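Amine Dehydrogenase (Pseudomonas putida, PDB 1JMX) forms the seven-bladed beta-propeller subunit of a three-chain enzyme that probably oxidises primary amines and passes the electrons on to heme c. Local coordinates at residues D266-Y271 and K279-Q284; R207-M212 and G260-K265; F79-S84 and E128-A133. All blocks are in the same frame, centred on the assembly; numbering follows the deposited sequence.

Contact 1 (D266-Y271 and K279-Q284)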
# COMPACT_ATOMS: atom_id res chain seq x y z
N ASP B 266 40.22 0.72 8.57
CA ASP B 266 40.44 2.06 8.02
C ASP B 266 39.13 2.80 8.22
O ASP B 266 38.14 2.56 7.52
CB ASP B 266 40.85 2.03 6.55
CG ASP B 266 41.13 3.43 5.98
OD1 ASP B 266 41.34 3.54 4.76
OD2 ASP B 266 41.15 4.42 6.73
N PRO B 267 39.10 3.70 9.22
CA PRO B 267 37.94 4.52 9.59
C PRO B 267 37.56 5.55 8.54
O PRO B 267 36.48 6.13 8.61
CB PRO B 267 38.41 5.19 10.88
CG PRO B 267 39.87 5.36 10.64
CD PRO B 267 40.25 4.00 10.09
N ASN B 268 38.45 5.82 7.59
CA ASN B 268 38.14 6.79 6.55
C ASN B 268 37.25 6.15 5.48
O ASN B 268 36.81 6.81 4.54
CB ASN B 268 39.42 7.33 5.94
CG ASN B 268 39.15 8.32 4.83
OD1 ASN B 268 38.75 9.46 5.09
ND2 ASN B 268 39.32 7.88 3.58
N GLN B 269 36.99 4.86 5.62
CA GLN B 269 36.16 4.16 4.67
C GLN B 269 34.87 3.74 5.34
O GLN B 269 34.89 3.15 6.41
CB GLN B 269 36.87 2.92 4.14
CG GLN B 269 38.20 3.19 3.46
CD GLN B 269 38.84 1.92 2.96
OE1 GLN B 269 38.67 0.84 3.55
NE2 GLN B 269 39.60 2.02 1.87
N ILE B 270 33.75 4.11 4.71
CA ILE B 270 32.44 3.75 5.21
C ILE B 270 31.74 2.89 4.15
O ILE B 270 31.81 3.18 2.95
CB ILE B 270 31.58 5.00 5.55
CG1 ILE B 270 30.29 4.56 6.26
CG2 ILE B 270 31.29 5.81 4.30
CD1 ILE B 270 29.46 5.69 6.76
N TYR B 271 31.15 1.79 4.60
CA TYR B 271 30.46 0.85 3.73
C TYR B 271 28.96 0.85 3.97
O TYR B 271 28.52 0.55 5.08
CB TYR B 271 30.99 -0.57 3.97
CG TYR B 271 32.46 -0.77 3.70
CD1 TYR B 271 32.88 -1.70 2.75
CD2 TYR B 271 33.42 -0.07 4.41
CE1 TYR B 271 34.24 -1.93 2.52
CE2 TYR B 271 34.78 -0.29 4.20
CZ TYR B 271 35.18 -1.23 3.25
OH TYR B 271 36.52 -1.47 3.04
N LYS B 279 31.40 1.39 -1.20
CA LYS B 279 32.58 1.70 -0.41
C LYS B 279 32.90 3.17 -0.66
O LYS B 279 33.13 3.56 -1.80
CB LYS B 279 33.74 0.82 -0.90
CG LYS B 279 35.00 0.88 -0.09
CD LYS B 279 35.94 -0.22 -0.54
CE LYS B 279 37.29 -0.11 0.16
NZ LYS B 279 38.19 -1.24 -0.16
N TYR B 280 32.85 3.99 0.38
CA TYR B 280 33.12 5.41 0.24
C TYR B 280 34.34 5.92 0.98
O TYR B 280 34.71 5.40 2.03
CB TYR B 280 31.92 6.24 0.71
CG TYR B 280 30.77 6.20 -0.23
CD1 TYR B 280 29.86 5.15 -0.20
CD2 TYR B 280 30.59 7.20 -1.18
CE1 TYR B 280 28.80 5.09 -1.10
CE2 TYR B 280 29.54 7.15 -2.08
CZ TYR B 280 28.65 6.09 -2.03
OH TYR B 280 27.63 6.02 -2.94
N ASP B 281 34.89 7.01 0.46
CA ASP B 281 36.03 7.68 1.05
C ASP B 281 35.40 8.86 1.78
O ASP B 281 34.85 9.75 1.14
CB ASP B 281 36.96 8.18 -0.05
CG ASP B 281 38.27 8.70 0.48
OD1 ASP B 281 38.26 9.61 1.34
OD2 ASP B 281 39.32 8.19 0.03
N LEU B 282 35.42 8.84 3.11
CA LEU B 282 34.82 9.91 3.91
C LEU B 282 35.45 11.28 3.65
O LEU B 282 34.75 12.27 3.49
CB LEU B 282 34.94 9.62 5.42
CG LEU B 282 33.93 8.79 6.21
CD1 LEU B 282 32.53 9.36 6.08
CD2 LEU B 282 33.99 7.37 5.75
N LYS B 283 36.78 11.32 3.70
CA LYS B 283 37.53 12.55 3.49
C LYS B 283 37.17 13.17 2.14
O LYS B 283 36.69 14.32 2.07
CB LYS B 283 39.04 12.26 3.57
CG LYS B 283 39.95 13.49 3.45
CD LYS B 283 41.45 13.11 3.46
CE LYS B 283 42.04 12.87 2.05
NZ LYS B 283 42.23 14.13 1.25
N GLN B 284 37.33 12.38 1.08
CA GLN B 284 37.05 12.83 -0.28
C GLN B 284 35.58 12.88 -0.67
O GLN B 284 35.25 13.42 -1.72
CB GLN B 284 37.81 11.97 -1.29
CG GLN B 284 39.33 12.04 -1.12
CD GLN B 284 40.08 11.54 -2.35
OE1 GLN B 284 40.55 12.34 -3.18
NE2 GLN B 284 40.20 10.21 -2.48
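The antiparallel beta hairpin of strands 269-274 and 276-281, the two middle strands of a propeller blade, brings Asn268 and Ile270 against Tyr280, Asp281 and Leu282 at its open end. Ile270 and Tyr280 form a hydrogen-bonded pair: Ile270 N donates to Tyr280 O (3.1 Å) and Tyr280 N to Ile270 O (2.9 Å). Gln269-Asp281 and Tyr271-Lys279 are the non-hydrogen-bonded pairs beside it. Just outside the paired strands, Leu282 N donates to Asn268 O, one residue before strand 269-274, in a nearly straight bond (2.8 Å).

The side chain of Asn268 continues this ladder. With CG anti to the backbone N (chi1 179°), its amide turns along the neighbouring chain, where OD1 accepts from Lys283 N (3.0 Å) and ND2 donates to Asp281 OD1 (3.0 Å). The hydrogen leaves in the amide's own plane but meets the carboxylate from above, the two planes being 78° apart. Gln284 N comes to the same OD1 from the opposite face, which completes an Asx motif.

On the Ile270 face, Leu282 CD2 presses tightly on Ile270 CB (3.4 Å), the two side chains crossing at about a right angle, while Phe250 of strand 245-250 touches both. On the other face the extended Lys279 chain runs beside Tyr271, pointing the same way, and places CG over one ring face, 4.2 Å from the ring centroid, in a CH-pi contact. Lys279 NZ and Tyr271 OH both bond to Pro323 O beyond the hairpin.

Both polar atoms of the Asn268 amide are thus used, fixing its rotation, and the two N-H groups on Asp281 OD1 probably favour a charged carboxylate there.

Contact 2 (R207-M212 and G260-K265); sequences RHEFSM and GLRSPK
Arg207 and Arg262 bring their guanidinium groups together beside the carboxylate of Glu209. Arg207 NH1 lies over one face of the Arg262 guanidinium, 2.9 Å from Arg262 NH2 and 3.3 Å from Arg262 NE. Both partners are donors, so neither approach is a hydrogen bond. The planes stand 60° apart, and Arg207 CZ sits above the Arg262 plane but offset toward its rim, which makes the overlap oblique rather than a parallel stack.

Glu209 supplies the negative charge for this pair. Its OE1 forms a salt bridge with Arg207 NH1 at 2.7 Å, although the hydrogen bond within it is bent and weak. Its OE2 stays 4.0 Å from Arg262 NH2, near enough for attraction but beyond a salt bridge. The Glu209 side chain crosses that of Arg262 at about a right angle, having left the backbone with CG between the N and the carbonyl carbon (chi1 62°) and run out extended. Tyr235 OH gives OE1 a further hydrogen bond, and Arg262 NH1 is held by Pro267 O.

Strands 209-218 and 257-262 are edge strands, within this chain, of two successive sheets of the beta-propeller. They share no backbone hydrogen bonds here, their axes come no closer than 7.5 Å, and side chains and a water span the gap.

Farther along, Ser211 OG touches Leu261 CD2 at 3.9 Å. The same hydroxyl shares a water with Gly260 O; the water donates to that carbonyl over 2.6 Å, linking one strand to the backbone of the other.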
# COMPACT_ATOMS: atom_id res chain seq x y z
N ARG B 207 34.31 -0.24 16.87
CA ARG B 207 34.62 1.15 17.22
C ARG B 207 33.90 1.65 18.49
O ARG B 207 34.16 2.76 18.95
CB ARG B 207 34.31 2.10 16.05
CG ARG B 207 34.92 1.67 14.71
CD ARG B 207 34.95 2.81 13.69
NE ARG B 207 35.94 3.83 14.05
CZ ARG B 207 35.67 5.12 14.26
NH1 ARG B 207 34.43 5.57 14.14
NH2 ARG B 207 36.64 5.96 14.60
N HIS B 208 32.99 0.84 19.04
CA HIS B 208 32.27 1.20 20.27
C HIS B 208 31.57 2.55 20.16
O HIS B 208 31.78 3.45 20.97
CB HIS B 208 33.24 1.21 21.45
CG HIS B 208 32.59 0.98 22.78
ND1 HIS B 208 32.94 1.69 23.91
CD2 HIS B 208 31.65 0.08 23.17
CE1 HIS B 208 32.25 1.23 24.95
NE2 HIS B 208 31.46 0.26 24.53
N GLU B 209 30.77 2.70 19.12
CA GLU B 209 30.03 3.93 18.90
C GLU B 209 28.62 3.62 18.42
O GLU B 209 28.34 2.51 17.94
CB GLU B 209 30.76 4.86 17.92
CG GLU B 209 30.96 4.31 16.52
CD GLU B 209 31.78 5.22 15.60
OE1 GLU B 209 31.76 4.98 14.37
OE2 GLU B 209 32.44 6.17 16.08
N PHE B 210 27.71 4.55 18.69
CA PHE B 210 26.32 4.47 18.29
C PHE B 210 26.27 5.27 16.99
O PHE B 210 26.35 6.49 17.00
CB PHE B 210 25.43 5.11 19.37
CG PHE B 210 23.94 5.08 19.06
CD1 PHE B 210 23.42 4.22 18.10
CD2 PHE B 210 23.07 5.91 19.76
CE1 PHE B 210 22.05 4.19 17.84
CE2 PHE B 210 21.69 5.90 19.50
CZ PHE B 210 21.18 5.04 18.54
N SER B 211 26.17 4.56 15.88
CA SER B 211 26.15 5.21 14.59
C SER B 211 24.89 4.92 13.79
O SER B 211 24.29 3.86 13.92
CB SER B 211 27.38 4.79 13.78
OG SER B 211 27.32 3.42 13.45
N MET B 212 24.51 5.90 12.97
CA MET B 212 23.34 5.79 12.12
C MET B 212 23.58 6.62 10.87
O MET B 212 24.33 7.59 10.91
CB MET B 212 22.09 6.34 12.82
CG MET B 212 21.70 5.61 14.09
SD MET B 212 20.07 6.09 14.64
CE MET B 212 20.35 7.76 15.16
N GLY B 260 25.14 1.32 7.41
CA GLY B 260 26.47 1.70 6.99
C GLY B 260 27.39 1.69 8.18
O GLY B 260 27.00 2.11 9.26
N LEU B 261 28.59 1.15 8.00
CA LEU B 261 29.59 1.10 9.06
C LEU B 261 30.96 1.51 8.58
O LEU B 261 31.34 1.30 7.42
CB LEU B 261 29.73 -0.31 9.66
CG LEU B 261 28.75 -0.84 10.70
CD1 LEU B 261 29.19 -2.22 11.13
CD2 LEU B 261 28.67 0.10 11.91
N ARG B 262 31.72 2.09 9.50
CA ARG B 262 33.08 2.47 9.22
C ARG B 262 33.94 1.28 9.55
O ARG B 262 33.69 0.56 10.53
CB ARG B 262 33.50 3.68 10.03
CG ARG B 262 32.98 4.94 9.44
CD ARG B 262 33.89 6.05 9.80
NE ARG B 262 33.61 6.58 11.12
CZ ARG B 262 34.33 7.53 11.70
NH1 ARG B 262 35.40 8.04 11.08
NH2 ARG B 262 33.92 8.06 12.85
N SER B 263 34.93 1.05 8.69
CA SER B 263 35.84 -0.06 8.86
C SER B 263 36.72 0.21 10.05
O SER B 263 37.20 1.33 10.24
CB SER B 263 36.72 -0.20 7.61
OG SER B 263 37.67 -1.23 7.77
N PRO B 264 36.85 -0.79 10.95
CA PRO B 264 37.70 -0.64 12.14
C PRO B 264 39.19 -0.66 11.72
O PRO B 264 40.08 -0.23 12.47
CB PRO B 264 37.31 -1.86 12.98
CG PRO B 264 36.90 -2.87 11.96
CD PRO B 264 36.09 -2.05 10.99
N LYS B 265 39.42 -1.15 10.50
CA LYS B 265 40.73 -1.28 9.86
C LYS B 265 41.13 0.10 9.31
O LYS B 265 42.25 0.57 9.52
CB LYS B 265 40.59 -2.31 8.74
CG LYS B 265 41.85 -2.75 8.03
CD LYS B 265 41.50 -3.93 7.14
CE LYS B 265 42.70 -4.52 6.43
NZ LYS B 265 42.26 -5.75 5.66
O HOH W 1 25.82 3.65 10.94

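Contact 3 (F79-S84 and E128-A133)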
# COMPACT_ATOMS: atom_id res chain seq x y z
N PHE B 79 16.37 -14.50 31.38
CA PHE B 79 15.69 -13.26 31.70
C PHE B 79 14.52 -13.06 30.78
O PHE B 79 14.54 -13.45 29.62
CB PHE B 79 16.66 -12.09 31.56
CG PHE B 79 16.02 -10.75 31.76
CD1 PHE B 79 15.80 -10.25 33.04
CD2 PHE B 79 15.64 -9.97 30.66
CE1 PHE B 79 15.23 -9.00 33.23
CE2 PHE B 79 15.07 -8.72 30.84
CZ PHE B 79 14.86 -8.23 32.13
N HIS B 80 13.48 -12.45 31.32
CA HIS B 80 12.29 -12.16 30.55
C HIS B 80 11.55 -10.99 31.17
O HIS B 80 11.19 -11.00 32.34
CB HIS B 80 11.37 -13.37 30.44
CG HIS B 80 10.05 -13.04 29.82
ND1 HIS B 80 9.94 -12.33 28.65
CD2 HIS B 80 8.78 -13.24 30.26
CE1 HIS B 80 8.66 -12.11 28.39
NE2 HIS B 80 7.94 -12.65 29.35
N ALA B 81 11.33 -9.96 30.35
CA ALA B 81 10.62 -8.77 30.77
C ALA B 81 9.50 -8.51 29.78
O ALA B 81 9.73 -8.45 28.58
CB ALA B 81 11.56 -7.58 30.82
N ASN B 82 8.28 -8.45 30.28
CA ASN B 82 7.14 -8.16 29.43
C ASN B 82 6.95 -6.66 29.51
O ASN B 82 7.05 -6.07 30.59
CB ASN B 82 5.90 -8.91 29.91
CG ASN B 82 4.65 -8.46 29.21
OD1 ASN B 82 3.81 -7.78 29.79
ND2 ASN B 82 4.52 -8.80 27.94
N LEU B 83 6.68 -6.04 28.37
CA LEU B 83 6.50 -4.59 28.29
C LEU B 83 5.07 -4.10 28.52
O LEU B 83 4.78 -2.92 28.32
CB LEU B 83 7.05 -4.08 26.97
CG LEU B 83 8.49 -4.50 26.65
CD1 LEU B 83 8.93 -3.86 25.35
CD2 LEU B 83 9.44 -4.10 27.79
N SER B 84 4.19 -4.98 28.99
CA SER B 84 2.80 -4.61 29.26
C SER B 84 2.43 -4.86 30.71
O SER B 84 1.49 -5.60 30.99
CB SER B 84 1.86 -5.40 28.36
OG SER B 84 2.13 -5.15 27.00
N GLU B 128 11.14 2.07 30.89
CA GLU B 128 10.99 1.14 32.00
C GLU B 128 12.34 0.46 32.21
O GLU B 128 12.97 0.02 31.25
CB GLU B 128 9.92 0.10 31.69
CG GLU B 128 8.53 0.67 31.58
CD GLU B 128 7.46 -0.37 31.38
OE1 GLU B 128 7.77 -1.50 30.95
OE2 GLU B 128 6.30 -0.05 31.66
N VAL B 129 12.78 0.44 33.46
CA VAL B 129 14.05 -0.17 33.82
C VAL B 129 13.78 -1.51 34.46
O VAL B 129 12.89 -1.62 35.31
CB VAL B 129 14.83 0.71 34.82
CG1 VAL B 129 16.23 0.17 35.02
CG2 VAL B 129 14.87 2.16 34.34
N PHE B 130 14.52 -2.53 34.06
CA PHE B 130 14.35 -3.86 34.61
C PHE B 130 15.69 -4.30 35.14
O PHE B 130 16.74 -3.95 34.60
CB PHE B 130 13.89 -4.85 33.54
CG PHE B 130 12.62 -4.45 32.85
CD1 PHE B 130 12.66 -3.66 31.70
CD2 PHE B 130 11.39 -4.84 33.35
CE1 PHE B 130 11.48 -3.28 31.07
CE2 PHE B 130 10.21 -4.46 32.72
CZ PHE B 130 10.26 -3.68 31.58
N SER B 131 15.66 -5.01 36.25
CA SER B 131 16.87 -5.54 36.83
C SER B 131 17.02 -6.92 36.20
O SER B 131 16.07 -7.70 36.16
CB SER B 131 16.73 -5.65 38.34
OG SER B 131 17.87 -6.28 38.89
N THR B 132 18.20 -7.20 35.65
CA THR B 132 18.43 -8.48 35.00
C THR B 132 18.44 -9.65 35.98
O THR B 132 18.28 -10.81 35.59
CB THR B 132 19.75 -8.46 34.21
OG1 THR B 132 20.83 -8.12 35.09
CG2 THR B 132 19.67 -7.45 33.09
N ALA B 133 18.59 -9.34 37.27
CA ALA B 133 18.60 -10.35 38.32
C ALA B 133 17.21 -10.88 38.62
O ALA B 133 17.07 -11.95 39.23
CB ALA B 133 19.24 -9.78 39.60
O HOH W 2 6.11 -3.60 31.33
O HOH W 3 4.26 -1.21 30.46
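Apolar contacts dominate, and Phe130 stands at their centre. Ala81 CB sits over the middle of one face of its ring, 3.8 Å from the centroid and 13° off the normal, in a CH-pi contact. Leu83 CD2 approaches Phe130 CZ obliquely at 3.9 Å, its side chain crossing that of Phe130 at about a right angle. Phe79 does not stack on Phe130; with CG anti to the backbone N (chi1 175°) its ring reaches across, so that Phe79 CZ meets Phe130 CB (3.8 Å) at the ring edge. The carbonyl oxygen Ser131 O also packs at this edge, 3.3 Å from Phe79 CE1.

The polar contacts lie at the Glu128 end. Two waters lie between Glu128 and the chain opposite, one near Glu128 OE1 and Asn82 O, the other near Glu128 OE2 and Leu83 O. Glu128 OE2 is also salt-bridged to Arg126.

No direct hydrogen bond joins the segments. Side chains packing between strand 76-82, at the outer margin of one blade, and strand 126-131 of the next, a strand that comes shortly after the heme c pocket residues Leu116-Tyr120, form a blade-to-blade interface of the beta-propeller.

Contact 1 lies within one blade, whereas contacts 2 and 3 each join successive blades, and the chemistry follows: a backbone ladder in the first, side chains and water in the others. Contacts 1 and 2 share a sheet and touch, since strands 257-262 and 269-274 are neighbours; Tyr271 N lies 2.9 Å from Leu261 O in a probable hydrogen bond. Contact 2 is largely buried, though its arginines stay partly exposed, and its centre is nearest that of the chain, about 12 Å away. Contact 1 is partly exposed, its centre about 21 Å from the chain's. Contact 3 is buried and largely aromatic, on the opposite side of the chain's centre, about 39 Å from contact 1 between centres.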